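Probable porin (Pseudomonas aeruginosa, PDB 4FSP) is an outer-membrane beta-barrel of the OprD porin family that probably lets small solutes cross the membrane. Local coordinates at residues S117-K122 with S152-G157; A194-L199 with E218-Y223; S265-L270 with P301-F306; S240-L245 with S269-L274; A180-N185 with Y295-D300. All blocks are in the same frame, centred on the assembly; numbering follows the deposited sequence.

Interaction 1: S117-K122 with S152-G157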
# COMPACT_ATOMS: atom_id res chain seq x y z
N SER A 117 4.76 -10.39 -25.99
CA SER A 117 6.06 -9.72 -25.94
C SER A 117 6.44 -9.38 -24.49
O SER A 117 6.49 -10.26 -23.63
CB SER A 117 6.03 -8.47 -26.82
OG SER A 117 7.35 -8.03 -27.09
N ARG A 118 6.70 -8.10 -24.21
CA ARG A 118 7.07 -7.71 -22.84
C ARG A 118 5.94 -6.97 -22.15
O ARG A 118 6.16 -6.11 -21.29
CB ARG A 118 8.33 -6.85 -22.85
CG ARG A 118 9.56 -7.62 -23.27
CD ARG A 118 10.80 -6.75 -23.36
NE ARG A 118 11.97 -7.61 -23.49
CZ ARG A 118 12.46 -8.02 -24.66
NH1 ARG A 118 11.91 -7.62 -25.79
NH2 ARG A 118 13.52 -8.82 -24.68
N SER A 119 4.71 -7.31 -22.55
CA SER A 119 3.55 -6.62 -22.03
C SER A 119 2.59 -7.63 -21.43
O SER A 119 2.65 -8.82 -21.77
CB SER A 119 2.86 -5.81 -23.14
OG SER A 119 3.77 -4.88 -23.71
N GLU A 120 1.75 -7.17 -20.51
CA GLU A 120 0.78 -8.04 -19.84
C GLU A 120 -0.51 -7.26 -19.60
O GLU A 120 -0.48 -6.09 -19.20
CB GLU A 120 1.32 -8.62 -18.52
CG GLU A 120 0.30 -9.52 -17.75
CD GLU A 120 0.89 -10.24 -16.52
OE1 GLU A 120 0.12 -10.76 -15.68
OE2 GLU A 120 2.13 -10.30 -16.38
N LEU A 121 -1.64 -7.92 -19.86
CA LEU A 121 -2.96 -7.34 -19.60
C LEU A 121 -3.67 -8.23 -18.59
O LEU A 121 -3.78 -9.44 -18.80
CB LEU A 121 -3.78 -7.26 -20.89
CG LEU A 121 -5.23 -6.80 -20.69
CD1 LEU A 121 -5.23 -5.38 -20.14
CD2 LEU A 121 -6.07 -6.91 -21.98
N LYS A 122 -4.12 -7.64 -17.49
CA LYS A 122 -4.95 -8.35 -16.52
C LYS A 122 -6.37 -7.79 -16.53
O LYS A 122 -6.56 -6.57 -16.56
CB LYS A 122 -4.39 -8.19 -15.10
CG LYS A 122 -3.03 -8.83 -14.86
CD LYS A 122 -2.60 -8.62 -13.40
CE LYS A 122 -1.49 -9.58 -13.02
NZ LYS A 122 -1.36 -9.69 -11.54
N SER A 152 3.60 -2.70 -19.41
CA SER A 152 4.37 -2.89 -20.63
C SER A 152 5.80 -2.43 -20.43
O SER A 152 6.05 -1.30 -19.97
CB SER A 152 3.71 -2.12 -21.78
OG SER A 152 4.34 -2.42 -23.02
N GLY A 153 6.74 -3.31 -20.75
CA GLY A 153 8.15 -2.99 -20.66
C GLY A 153 8.84 -3.25 -22.00
O GLY A 153 9.94 -3.80 -22.04
N GLU A 154 8.19 -2.85 -23.10
CA GLU A 154 8.76 -3.03 -24.43
C GLU A 154 10.07 -2.25 -24.56
O GLU A 154 10.98 -2.66 -25.28
CB GLU A 154 7.76 -2.65 -25.54
CG GLU A 154 6.47 -3.46 -25.55
CD GLU A 154 6.69 -4.96 -25.67
OE1 GLU A 154 7.71 -5.37 -26.28
OE2 GLU A 154 5.85 -5.74 -25.15
N LEU A 155 10.18 -1.13 -23.86
CA LEU A 155 11.42 -0.36 -23.90
C LEU A 155 12.29 -0.62 -22.68
O LEU A 155 11.83 -0.49 -21.53
CB LEU A 155 11.12 1.14 -24.02
CG LEU A 155 10.44 1.54 -25.33
CD1 LEU A 155 10.01 3.00 -25.32
CD2 LEU A 155 11.39 1.28 -26.47
N SER A 156 13.55 -0.98 -22.92
CA SER A 156 14.48 -1.30 -21.85
C SER A 156 14.58 -0.17 -20.81
O SER A 156 14.71 1.01 -21.16
CB SER A 156 15.86 -1.61 -22.43
OG SER A 156 16.63 -2.37 -21.51
N GLY A 157 14.50 -0.53 -19.53
CA GLY A 157 14.57 0.44 -18.45
C GLY A 157 13.30 1.25 -18.22
O GLY A 157 13.24 2.08 -17.31
O HOH W 1 10.18 -5.30 -26.47
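S117, R118 and S119 gather round the carboxylate of E154 in a polar contact at the surface of the barrel, where strand 119-123 begins and strand 148-152 runs out into the short loop before strand 158-168. The backbones meet at S119 and S152, an antiparallel non-hydrogen-bonded pair, and beyond it G153 N gives a hydrogen bond to R118 O (2.9 Å, 166°). After G153, E154 is bent at chi2 (-57°), which carries its carboxylate back to the start of the neighbouring strand. S117 OG donates to E154 OE1 (2.8 Å), which it meets on the syn side. E154 OE2 takes two bonds: R118 N comes from the syn side at 2.7 Å, tilted out of the carboxylate plane and with its N-H bent to 137°, while S119 OG donates to the anti lone pair of OE2 at 2.7 Å. S152 OG lies 2.6 Å from S119 OG and extends the polar row. Serines suit these places because short hydroxyl side chains can donate to a carboxylate lying close against the backbone. The guanidinium of R118 is linked to E154 indirectly, through a water that accepts from NH1 and donates to E154 O and OE1. With so many donors around it, the carboxylate is probably ionised and fixed in rotation.

Interaction 2: A194-L199 with E218-Y223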
# COMPACT_ATOMS: atom_id res chain seq x y z
N ALA A 194 -17.63 7.23 -7.70
CA ALA A 194 -17.66 7.21 -9.16
C ALA A 194 -17.68 5.80 -9.74
O ALA A 194 -17.41 4.83 -9.04
CB ALA A 194 -16.48 7.99 -9.74
N ASP A 195 -17.98 5.71 -11.03
CA ASP A 195 -18.04 4.43 -11.72
C ASP A 195 -16.67 4.01 -12.23
O ASP A 195 -16.45 2.83 -12.49
CB ASP A 195 -18.97 4.51 -12.93
CG ASP A 195 -20.40 4.78 -12.54
OD1 ASP A 195 -21.06 3.85 -12.02
OD2 ASP A 195 -20.87 5.91 -12.77
N ARG A 196 -15.77 4.97 -12.38
CA ARG A 196 -14.51 4.72 -13.06
C ARG A 196 -13.34 5.41 -12.37
O ARG A 196 -13.43 6.59 -11.99
CB ARG A 196 -14.56 5.23 -14.50
CG ARG A 196 -15.66 4.65 -15.36
CD ARG A 196 -15.47 3.16 -15.54
NE ARG A 196 -16.31 2.63 -16.62
CZ ARG A 196 -17.49 2.05 -16.44
NH1 ARG A 196 -18.00 1.92 -15.22
NH2 ARG A 196 -18.17 1.61 -17.49
N PHE A 197 -12.25 4.68 -12.23
CA PHE A 197 -10.99 5.27 -11.81
C PHE A 197 -9.97 4.97 -12.90
O PHE A 197 -9.71 3.81 -13.20
CB PHE A 197 -10.52 4.67 -10.48
CG PHE A 197 -9.27 5.32 -9.94
CD1 PHE A 197 -9.34 6.51 -9.22
CD2 PHE A 197 -8.02 4.75 -10.17
CE1 PHE A 197 -8.19 7.12 -8.73
CE2 PHE A 197 -6.87 5.35 -9.67
CZ PHE A 197 -6.95 6.54 -8.95
N ASP A 198 -9.40 6.01 -13.50
CA ASP A 198 -8.44 5.81 -14.57
C ASP A 198 -7.04 5.94 -14.04
O ASP A 198 -6.78 6.69 -13.10
CB ASP A 198 -8.69 6.84 -15.66
CG ASP A 198 -10.11 6.79 -16.17
OD1 ASP A 198 -10.57 5.68 -16.48
OD2 ASP A 198 -10.77 7.84 -16.22
N LEU A 199 -6.11 5.19 -14.64
CA LEU A 199 -4.72 5.33 -14.25
C LEU A 199 -3.76 5.14 -15.42
O LEU A 199 -4.05 4.41 -16.36
CB LEU A 199 -4.38 4.39 -13.09
CG LEU A 199 -4.54 2.90 -13.37
CD1 LEU A 199 -3.19 2.31 -13.77
CD2 LEU A 199 -5.15 2.15 -12.15
N GLU A 218 -7.30 9.19 -11.64
CA GLU A 218 -8.50 10.02 -11.68
C GLU A 218 -9.71 9.22 -11.24
O GLU A 218 -10.07 8.24 -11.90
CB GLU A 218 -8.71 10.55 -13.12
CG GLU A 218 -9.99 11.34 -13.30
CD GLU A 218 -10.16 11.88 -14.71
OE1 GLU A 218 -9.14 12.12 -15.40
OE2 GLU A 218 -11.32 12.06 -15.14
N LEU A 219 -10.31 9.62 -10.12
CA LEU A 219 -11.62 9.09 -9.76
C LEU A 219 -12.62 9.99 -10.46
O LEU A 219 -12.80 11.14 -10.05
CB LEU A 219 -11.85 9.16 -8.25
CG LEU A 219 -13.23 8.65 -7.79
CD1 LEU A 219 -13.39 7.13 -8.08
CD2 LEU A 219 -13.40 8.93 -6.31
N GLU A 220 -13.24 9.48 -11.51
CA GLU A 220 -14.01 10.33 -12.42
C GLU A 220 -15.09 11.16 -11.72
O GLU A 220 -15.73 10.69 -10.78
CB GLU A 220 -14.61 9.51 -13.57
CG GLU A 220 -13.54 8.92 -14.49
CD GLU A 220 -14.11 8.32 -15.77
OE1 GLU A 220 -15.35 8.38 -15.98
OE2 GLU A 220 -13.31 7.78 -16.57
N GLN A 221 -15.24 12.41 -12.16
CA GLN A 221 -16.18 13.34 -11.56
C GLN A 221 -15.85 13.68 -10.10
O GLN A 221 -16.67 14.29 -9.40
CB GLN A 221 -17.63 12.82 -11.67
CG GLN A 221 -18.04 12.35 -13.07
CD GLN A 221 -17.86 13.42 -14.14
OE1 GLN A 221 -18.02 14.62 -13.87
NE2 GLN A 221 -17.51 13.00 -15.35
N VAL A 222 -14.66 13.29 -9.63
CA VAL A 222 -14.24 13.65 -8.27
C VAL A 222 -12.88 14.37 -8.18
O VAL A 222 -12.83 15.55 -7.85
CB VAL A 222 -14.25 12.45 -7.30
CG1 VAL A 222 -14.13 12.96 -5.86
CG2 VAL A 222 -15.53 11.64 -7.46
N TYR A 223 -11.79 13.65 -8.45
CA TYR A 223 -10.47 14.28 -8.46
C TYR A 223 -9.51 13.59 -9.40
O TYR A 223 -9.69 12.42 -9.74
CB TYR A 223 -9.86 14.31 -7.05
CG TYR A 223 -9.36 12.96 -6.58
CD1 TYR A 223 -10.22 12.07 -5.96
CD2 TYR A 223 -8.02 12.57 -6.77
CE1 TYR A 223 -9.78 10.82 -5.53
CE2 TYR A 223 -7.57 11.32 -6.33
CZ TYR A 223 -8.46 10.45 -5.71
OH TYR A 223 -8.04 9.21 -5.27
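A194, F197 and L219 form the apolar centre of this contact, at the open end of the hairpin of strands 193-205 and 210-219, beside the turn that leads to strand 223-235. A194 CB packs on L219 CD1 at 3.6 Å, with V222 CG2 farther off. L219 CB lies at the edge of the F197 ring, in its plane, 3.8 Å from CD1. F197 has CG anti to its backbone N (chi1 -176°), which lays the ring along the neighbouring strand, with E218 N over one face. L179 of the short strand 179-180 touches both F197 and L219. A194 is pressed against the turn, its CB 3.0 Å from E220 O; a small residue fits there.

Outward from this centre the backbones take over. E220 N donates to R196 O (2.9 Å, 169°), and D198 and E218 form a hydrogen-bonded antiparallel pair, D198 N to E218 O at 2.8 Å. On the polar edge three acids crowd together. D198 OD2 and E220 OE2 approach to 2.6 Å, their carboxylate planes turned 53° apart, and E218 OE2 is 4.4 Å from D198 OD2, while E218 OE1 is hydrogen-bonded to Y216 OH. R164 forms salt bridges to both D198 and E220. One of these two acids probably holds a proton; the crowding would tend to raise a pKa, which the R164 charge would partly offset.

Interaction 3: S265-L270 with P301-F306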
# COMPACT_ATOMS: atom_id res chain seq x y z
N SER A 265 1.16 18.09 -2.32
CA SER A 265 1.71 17.26 -1.29
C SER A 265 3.20 17.05 -1.53
O SER A 265 3.63 16.79 -2.67
CB SER A 265 0.98 15.90 -1.35
OG SER A 265 1.78 14.87 -0.81
N PHE A 266 3.99 17.18 -0.47
CA PHE A 266 5.35 16.67 -0.52
C PHE A 266 5.50 15.65 0.59
O PHE A 266 4.98 15.84 1.69
CB PHE A 266 6.43 17.76 -0.33
CG PHE A 266 7.84 17.18 -0.16
CD1 PHE A 266 8.64 16.92 -1.28
CD2 PHE A 266 8.33 16.85 1.09
CE1 PHE A 266 9.92 16.35 -1.13
CE2 PHE A 266 9.60 16.28 1.25
CZ PHE A 266 10.40 16.04 0.14
N SER A 267 6.26 14.60 0.31
CA SER A 267 6.46 13.53 1.26
C SER A 267 7.74 12.84 0.84
O SER A 267 7.87 12.37 -0.29
CB SER A 267 5.29 12.55 1.16
OG SER A 267 5.37 11.56 2.17
N GLY A 268 8.71 12.79 1.75
CA GLY A 268 10.00 12.23 1.41
C GLY A 268 10.74 11.63 2.58
O GLY A 268 10.45 11.96 3.74
N SER A 269 11.69 10.75 2.29
CA SER A 269 12.44 10.08 3.33
C SER A 269 13.89 9.91 2.97
O SER A 269 14.27 9.85 1.79
CB SER A 269 11.88 8.68 3.62
OG SER A 269 12.03 7.83 2.49
N LEU A 270 14.69 9.77 4.03
CA LEU A 270 16.10 9.51 3.94
C LEU A 270 16.38 8.37 4.90
O LEU A 270 16.11 8.49 6.10
CB LEU A 270 16.87 10.75 4.39
CG LEU A 270 18.33 10.75 3.96
CD1 LEU A 270 18.38 10.59 2.46
CD2 LEU A 270 18.95 12.06 4.38
N PRO A 301 -2.72 5.61 1.81
CA PRO A 301 -2.18 6.71 1.01
C PRO A 301 -0.68 6.50 0.76
O PRO A 301 0.03 6.10 1.68
CB PRO A 301 -2.39 7.92 1.91
CG PRO A 301 -2.25 7.32 3.36
CD PRO A 301 -2.80 5.92 3.25
N TYR A 302 -0.21 6.77 -0.45
CA TYR A 302 1.22 6.63 -0.74
C TYR A 302 2.03 7.78 -0.15
O TYR A 302 2.60 8.59 -0.88
CB TYR A 302 1.42 6.57 -2.25
CG TYR A 302 2.78 6.07 -2.66
CD1 TYR A 302 3.25 4.83 -2.26
CD2 TYR A 302 3.59 6.84 -3.49
CE1 TYR A 302 4.50 4.35 -2.66
CE2 TYR A 302 4.85 6.38 -3.91
CZ TYR A 302 5.30 5.14 -3.49
OH TYR A 302 6.53 4.68 -3.90
N LEU A 303 2.10 7.85 1.18
CA LEU A 303 2.83 8.94 1.84
C LEU A 303 3.88 8.36 2.79
O LEU A 303 3.65 7.30 3.39
CB LEU A 303 1.84 9.81 2.63
CG LEU A 303 0.76 10.58 1.86
CD1 LEU A 303 -0.28 11.14 2.82
CD2 LEU A 303 1.40 11.72 1.09
N VAL A 304 5.03 9.01 2.96
CA VAL A 304 6.01 8.43 3.88
C VAL A 304 5.63 8.60 5.34
O VAL A 304 5.88 7.71 6.15
CB VAL A 304 7.50 8.79 3.62
CG1 VAL A 304 7.71 9.40 2.25
CG2 VAL A 304 8.08 9.64 4.72
N ASN A 305 5.02 9.73 5.69
CA ASN A 305 4.59 9.93 7.07
C ASN A 305 3.19 9.37 7.29
O ASN A 305 2.26 10.10 7.63
CB ASN A 305 4.69 11.40 7.48
CG ASN A 305 6.13 11.81 7.70
OD1 ASN A 305 7.03 10.97 7.58
ND2 ASN A 305 6.38 13.11 8.00
N PHE A 306 3.06 8.07 7.07
CA PHE A 306 1.79 7.37 7.25
C PHE A 306 2.06 6.32 8.29
O PHE A 306 2.90 5.45 8.09
CB PHE A 306 1.35 6.72 5.94
CG PHE A 306 0.27 5.68 6.11
CD1 PHE A 306 -0.96 6.01 6.67
CD2 PHE A 306 0.49 4.37 5.71
CE1 PHE A 306 -1.94 5.05 6.83
CE2 PHE A 306 -0.49 3.41 5.86
CZ PHE A 306 -1.71 3.75 6.43
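S267 OG is gripped from two sides: V304 N donates to it at 2.7 Å with an N-H...O angle of 160°, and Q285 OE1 of strand 278-288 is its other hydrogen-bond partner. An amide oxygen can only accept, so a hydroxyl suits this place: it can accept from the loop and presumably donate to Q285 on the adjacent strand. S267 holds OG anti to its backbone N (chi1 -174°), which aims it from the strand at the loop backbone.

The apolar branches of V304 straddle the same part of strand 262-273. CG1 presses on S267 OG at 3.2 Å, while CG2 lies 3.5 Å from G268 O and 4.1 Å from S269 CB. G268 presents bare backbone to this valine. On the other flank L303 sends CD2 to within 3.7 Å of S265 OG and 4.0 Å of S267 CB, and it also packs on M287 and F293. The small serines of the strand thus give bulky loop residues a place to settle.

Q285 OE1 also accepts from N305 N, and the N305 side chain is bonded to Q321 and S319. The loop that joins strands 278-288 and 318-327, probably one of the inward-folded loops of OprD-type porins, is in this way laid against three strands of the wall, 262-273, 278-288 and 318-327.

Interaction 4: S240-L245 with S269-L274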
# COMPACT_ATOMS: atom_id res chain seq x y z
N SER A 240 24.48 1.86 3.20
CA SER A 240 23.83 2.64 2.15
C SER A 240 22.87 3.70 2.66
O SER A 240 22.31 3.59 3.75
CB SER A 240 23.12 1.74 1.15
OG SER A 240 22.12 0.97 1.78
N LEU A 241 22.70 4.73 1.85
CA LEU A 241 21.80 5.83 2.11
C LEU A 241 20.76 5.81 1.00
O LEU A 241 21.11 5.80 -0.19
CB LEU A 241 22.58 7.15 2.09
CG LEU A 241 21.80 8.42 2.40
CD1 LEU A 241 20.99 8.19 3.66
CD2 LEU A 241 22.76 9.59 2.59
N GLU A 242 19.49 5.78 1.38
CA GLU A 242 18.40 5.72 0.42
C GLU A 242 17.54 6.96 0.56
O GLU A 242 17.39 7.51 1.66
CB GLU A 242 17.54 4.48 0.68
CG GLU A 242 18.34 3.23 1.00
CD GLU A 242 17.47 2.05 1.41
OE1 GLU A 242 16.33 2.28 1.88
OE2 GLU A 242 17.91 0.90 1.25
N SER A 243 16.97 7.40 -0.55
CA SER A 243 16.14 8.59 -0.55
C SER A 243 14.91 8.28 -1.35
O SER A 243 14.96 7.49 -2.29
CB SER A 243 16.88 9.76 -1.19
OG SER A 243 17.55 9.30 -2.36
N ASP A 244 13.80 8.91 -0.99
CA ASP A 244 12.52 8.59 -1.60
C ASP A 244 11.80 9.92 -1.58
O ASP A 244 11.50 10.45 -0.52
CB ASP A 244 11.82 7.51 -0.73
CG ASP A 244 10.41 7.14 -1.22
OD1 ASP A 244 9.81 7.86 -2.06
OD2 ASP A 244 9.86 6.11 -0.74
N LEU A 245 11.57 10.51 -2.75
CA LEU A 245 10.97 11.84 -2.80
C LEU A 245 9.70 11.80 -3.62
O LEU A 245 9.66 11.18 -4.68
CB LEU A 245 11.96 12.86 -3.38
CG LEU A 245 13.33 12.95 -2.68
CD1 LEU A 245 14.31 13.79 -3.51
CD2 LEU A 245 13.22 13.52 -1.26
N SER A 269 11.69 10.75 2.29
CA SER A 269 12.44 10.08 3.33
C SER A 269 13.89 9.91 2.97
O SER A 269 14.27 9.85 1.79
CB SER A 269 11.88 8.68 3.62
OG SER A 269 12.03 7.83 2.49
N LEU A 270 14.69 9.77 4.03
CA LEU A 270 16.10 9.51 3.94
C LEU A 270 16.38 8.37 4.90
O LEU A 270 16.11 8.49 6.10
CB LEU A 270 16.87 10.75 4.39
CG LEU A 270 18.33 10.75 3.96
CD1 LEU A 270 18.38 10.59 2.46
CD2 LEU A 270 18.95 12.06 4.38
N THR A 271 16.90 7.26 4.40
CA THR A 271 17.17 6.12 5.27
C THR A 271 18.64 5.69 5.26
O THR A 271 19.20 5.38 4.20
CB THR A 271 16.32 4.90 4.90
OG1 THR A 271 14.94 5.25 4.99
CG2 THR A 271 16.64 3.73 5.84
N TYR A 272 19.24 5.66 6.44
CA TYR A 272 20.61 5.17 6.58
C TYR A 272 20.57 3.71 7.04
O TYR A 272 20.23 3.42 8.19
CB TYR A 272 21.36 6.02 7.59
CG TYR A 272 22.81 5.69 7.69
CD1 TYR A 272 23.51 5.20 6.60
CD2 TYR A 272 23.49 5.86 8.89
CE1 TYR A 272 24.86 4.90 6.70
CE2 TYR A 272 24.84 5.56 8.99
CZ TYR A 272 25.51 5.08 7.90
OH TYR A 272 26.85 4.77 8.00
N ARG A 273 20.91 2.79 6.14
CA ARG A 273 20.78 1.36 6.38
C ARG A 273 22.14 0.67 6.56
O ARG A 273 22.94 0.61 5.62
CB ARG A 273 20.02 0.72 5.22
CG ARG A 273 19.58 -0.70 5.46
CD ARG A 273 18.80 -1.22 4.27
NE ARG A 273 17.70 -0.35 3.87
CZ ARG A 273 16.48 -0.39 4.39
NH1 ARG A 273 16.19 -1.26 5.35
NH2 ARG A 273 15.54 0.44 3.95
N LEU A 274 22.39 0.14 7.76
CA LEU A 274 23.67 -0.49 8.09
C LEU A 274 23.70 -1.98 7.73
O LEU A 274 22.68 -2.66 7.73
CB LEU A 274 23.98 -0.32 9.58
CG LEU A 274 23.91 1.11 10.12
CD1 LEU A 274 24.37 1.17 11.58
CD2 LEU A 274 24.76 2.02 9.28
O HOH W 2 14.25 6.53 2.58
O HOH W 3 10.57 5.83 2.13
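R273 reaches from its strand across to E242 and S240. Its CB lies 4.0 Å from S240 OG; the chain then runs extended to CD, 3.8 Å from E242 OE2, and turns at chi3 (-52°), which brings the guanidinium side-on to the glutamate. NE donates to E242 OE2 at 2.9 Å, meeting it from above the carboxylate plane. NH2 donates to E242 OE1 at 2.9 Å, almost straight (175°) and in the guanidinium plane. The two flat groups are turned 41° apart, so this two-point salt bridge is twisted. Two long, flexible side chains suit a diagonal link between adjacent strands, because E242 pairs with T271 and must reach along to R273.

Strands 240-252 and 262-273 form an antiparallel hairpin of the barrel wall, with hydrogen-bonded pairs at S240-R273, E242-T271 and D244-S269. As in any beta strand, side chains alternate between the two faces. L241, S243, L270 and Y272 share one face, where L241 CD1 packs on L270 CG at 3.7 Å and the edge of the Y272 ring meets S240 O through CD1 at 3.5 Å. The leucines and the tyrosine of this face are consistent with a membrane-facing side; a detergent molecule touches L274, whose CD2 lies over a face of the Y272 ring.

The other face is wet. One water joins S269 OG to T271 OG1, 2.8 Å from the latter, and another joins S269 OG to D244 OD2, an oxygen that also forms a salt bridge to R246.

Interaction 5: A180-N185 with Y295-D300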
# COMPACT_ATOMS: atom_id res chain seq x y z
N ALA A 180 -14.67 5.16 -4.00
CA ALA A 180 -15.07 6.36 -3.28
C ALA A 180 -13.88 7.12 -2.71
O ALA A 180 -12.87 6.51 -2.30
CB ALA A 180 -16.06 6.00 -2.17
N LEU A 181 -14.00 8.44 -2.68
CA LEU A 181 -12.99 9.29 -2.06
C LEU A 181 -13.01 9.07 -0.55
O LEU A 181 -14.06 9.20 0.08
CB LEU A 181 -13.28 10.75 -2.38
CG LEU A 181 -12.45 11.75 -1.59
CD1 LEU A 181 -10.98 11.63 -2.01
CD2 LEU A 181 -12.98 13.16 -1.83
N PHE A 182 -11.88 8.72 0.03
CA PHE A 182 -11.83 8.55 1.48
C PHE A 182 -11.85 9.90 2.21
O PHE A 182 -10.85 10.60 2.22
CB PHE A 182 -10.58 7.76 1.87
CG PHE A 182 -10.47 7.51 3.35
CD1 PHE A 182 -11.60 7.21 4.10
CD2 PHE A 182 -9.24 7.56 3.98
CE1 PHE A 182 -11.50 6.96 5.45
CE2 PHE A 182 -9.14 7.32 5.34
CZ PHE A 182 -10.27 7.02 6.07
N ASN A 183 -12.97 10.25 2.84
CA ASN A 183 -13.06 11.53 3.53
C ASN A 183 -12.05 11.65 4.67
O ASN A 183 -11.00 12.27 4.49
CB ASN A 183 -14.49 11.84 4.00
CG ASN A 183 -14.86 13.31 3.80
OD1 ASN A 183 -14.00 14.17 3.60
ND2 ASN A 183 -16.16 13.61 3.85
N ARG A 184 -12.35 11.04 5.81
CA ARG A 184 -11.49 11.13 7.00
C ARG A 184 -11.39 12.55 7.54
O ARG A 184 -10.91 13.44 6.84
CB ARG A 184 -10.07 10.58 6.75
CG ARG A 184 -9.09 10.90 7.88
CD ARG A 184 -7.84 10.02 7.85
NE ARG A 184 -7.49 9.57 9.20
CZ ARG A 184 -6.52 8.70 9.48
NH1 ARG A 184 -5.79 8.18 8.51
NH2 ARG A 184 -6.30 8.36 10.74
N ASN A 185 -11.86 12.75 8.77
CA ASN A 185 -11.86 14.07 9.41
C ASN A 185 -12.52 15.17 8.56
O ASN A 185 -12.14 16.34 8.64
CB ASN A 185 -10.43 14.49 9.79
CG ASN A 185 -9.70 13.45 10.63
OD1 ASN A 185 -10.32 12.52 11.16
ND2 ASN A 185 -8.39 13.60 10.77
N TYR A 295 -7.23 10.16 -1.49
CA TYR A 295 -6.97 8.78 -1.92
C TYR A 295 -8.24 7.96 -1.75
O TYR A 295 -9.19 8.42 -1.11
CB TYR A 295 -5.78 8.18 -1.17
CG TYR A 295 -5.82 8.20 0.37
CD1 TYR A 295 -5.63 9.39 1.08
CD2 TYR A 295 -5.95 7.02 1.09
CE1 TYR A 295 -5.62 9.39 2.47
CE2 TYR A 295 -5.94 7.02 2.47
CZ TYR A 295 -5.77 8.20 3.16
OH TYR A 295 -5.76 8.19 4.53
N LEU A 296 -8.28 6.76 -2.32
CA LEU A 296 -9.53 6.00 -2.36
C LEU A 296 -9.80 5.25 -1.06
O LEU A 296 -8.87 4.80 -0.38
CB LEU A 296 -9.53 5.00 -3.52
CG LEU A 296 -9.27 5.58 -4.91
CD1 LEU A 296 -9.06 4.47 -5.94
CD2 LEU A 296 -10.41 6.50 -5.31
N GLU A 297 -11.08 5.13 -0.71
CA GLU A 297 -11.50 4.18 0.32
C GLU A 297 -10.92 2.79 0.02
O GLU A 297 -10.89 2.36 -1.15
CB GLU A 297 -13.02 4.07 0.37
CG GLU A 297 -13.73 5.33 0.83
CD GLU A 297 -15.21 5.08 1.10
OE1 GLU A 297 -15.67 3.93 0.90
OE2 GLU A 297 -15.91 6.03 1.51
N GLY A 298 -10.48 2.09 1.06
CA GLY A 298 -9.92 0.76 0.90
C GLY A 298 -8.43 0.72 0.63
O GLY A 298 -7.85 -0.37 0.53
N THR A 299 -7.80 1.89 0.52
CA THR A 299 -6.38 1.98 0.19
C THR A 299 -5.61 2.67 1.31
O THR A 299 -6.19 3.41 2.08
CB THR A 299 -6.15 2.77 -1.14
OG1 THR A 299 -6.32 4.18 -0.91
CG2 THR A 299 -7.10 2.30 -2.24
N ASP A 300 -4.30 2.42 1.39
CA ASP A 300 -3.41 3.28 2.16
C ASP A 300 -2.89 4.40 1.24
O ASP A 300 -2.63 4.16 0.05
CB ASP A 300 -2.20 2.51 2.67
CG ASP A 300 -2.55 1.51 3.75
OD1 ASP A 300 -3.66 1.57 4.31
OD2 ASP A 300 -1.69 0.65 4.03
O HOH W 4 -12.90 3.07 -3.07
O HOH W 5 -14.76 8.03 3.11
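A180 and F182 bond to the backbone of E297 and Y295 where two long loops of the porin meet, probably those that fold inward in OprD-type barrels. A180 O accepts from E297 N (2.8 Å), and F182 N donates to Y295 O (2.9 Å), making a single backbone bridge between L181 and L296. Beside it F182 turns a ring edge to the face of Y295, in an offset edge-to-face stack with centroids 5.5 Å apart and planes at 74°. F182 CD2 lies 3.6 Å from Y295 CZ, and the OH is as close to the same ring edge. Y295 is well suited here, since its ring packs while its OH bonds to D311. E297 lays its chain across A180, with E297 CD 3.5 Å from A180 CB, which a small side chain permits. Two waters stitch the loops further: one links A180 N to E297 O, the other N183 N to E297 OE2. Beyond the bridge the chain makes a type II turn from L296 to T299, with G298 at phi 89°, a value glycine adopts easily. L296 O receives both T299 N and, on a lone pair in the carbonyl plane, T299 OG1 at 2.7 Å.

In the fold
From the N terminus, interaction 1 comes first and closes the loop 117-157, tying strand 119-123 to the loop after strand 148-152; it is complete before any other contact opens. Interaction 5 then opens at 180-185 and waits for 295-300, so its long loop encloses interaction 2, across the hairpin of strands 193-205 and 210-219, and interaction 4, the hairpin 240-274. Interaction 3 starts inside that span, sharing S269 and L270 with interaction 4, but ends beyond it at 301-306, and so crosses interaction 5. Y223 of interaction 2 packs on Y295 and L296 of interaction 5, joining wall to inner loop, while P301 of interaction 3 packs on Y295 within that loop.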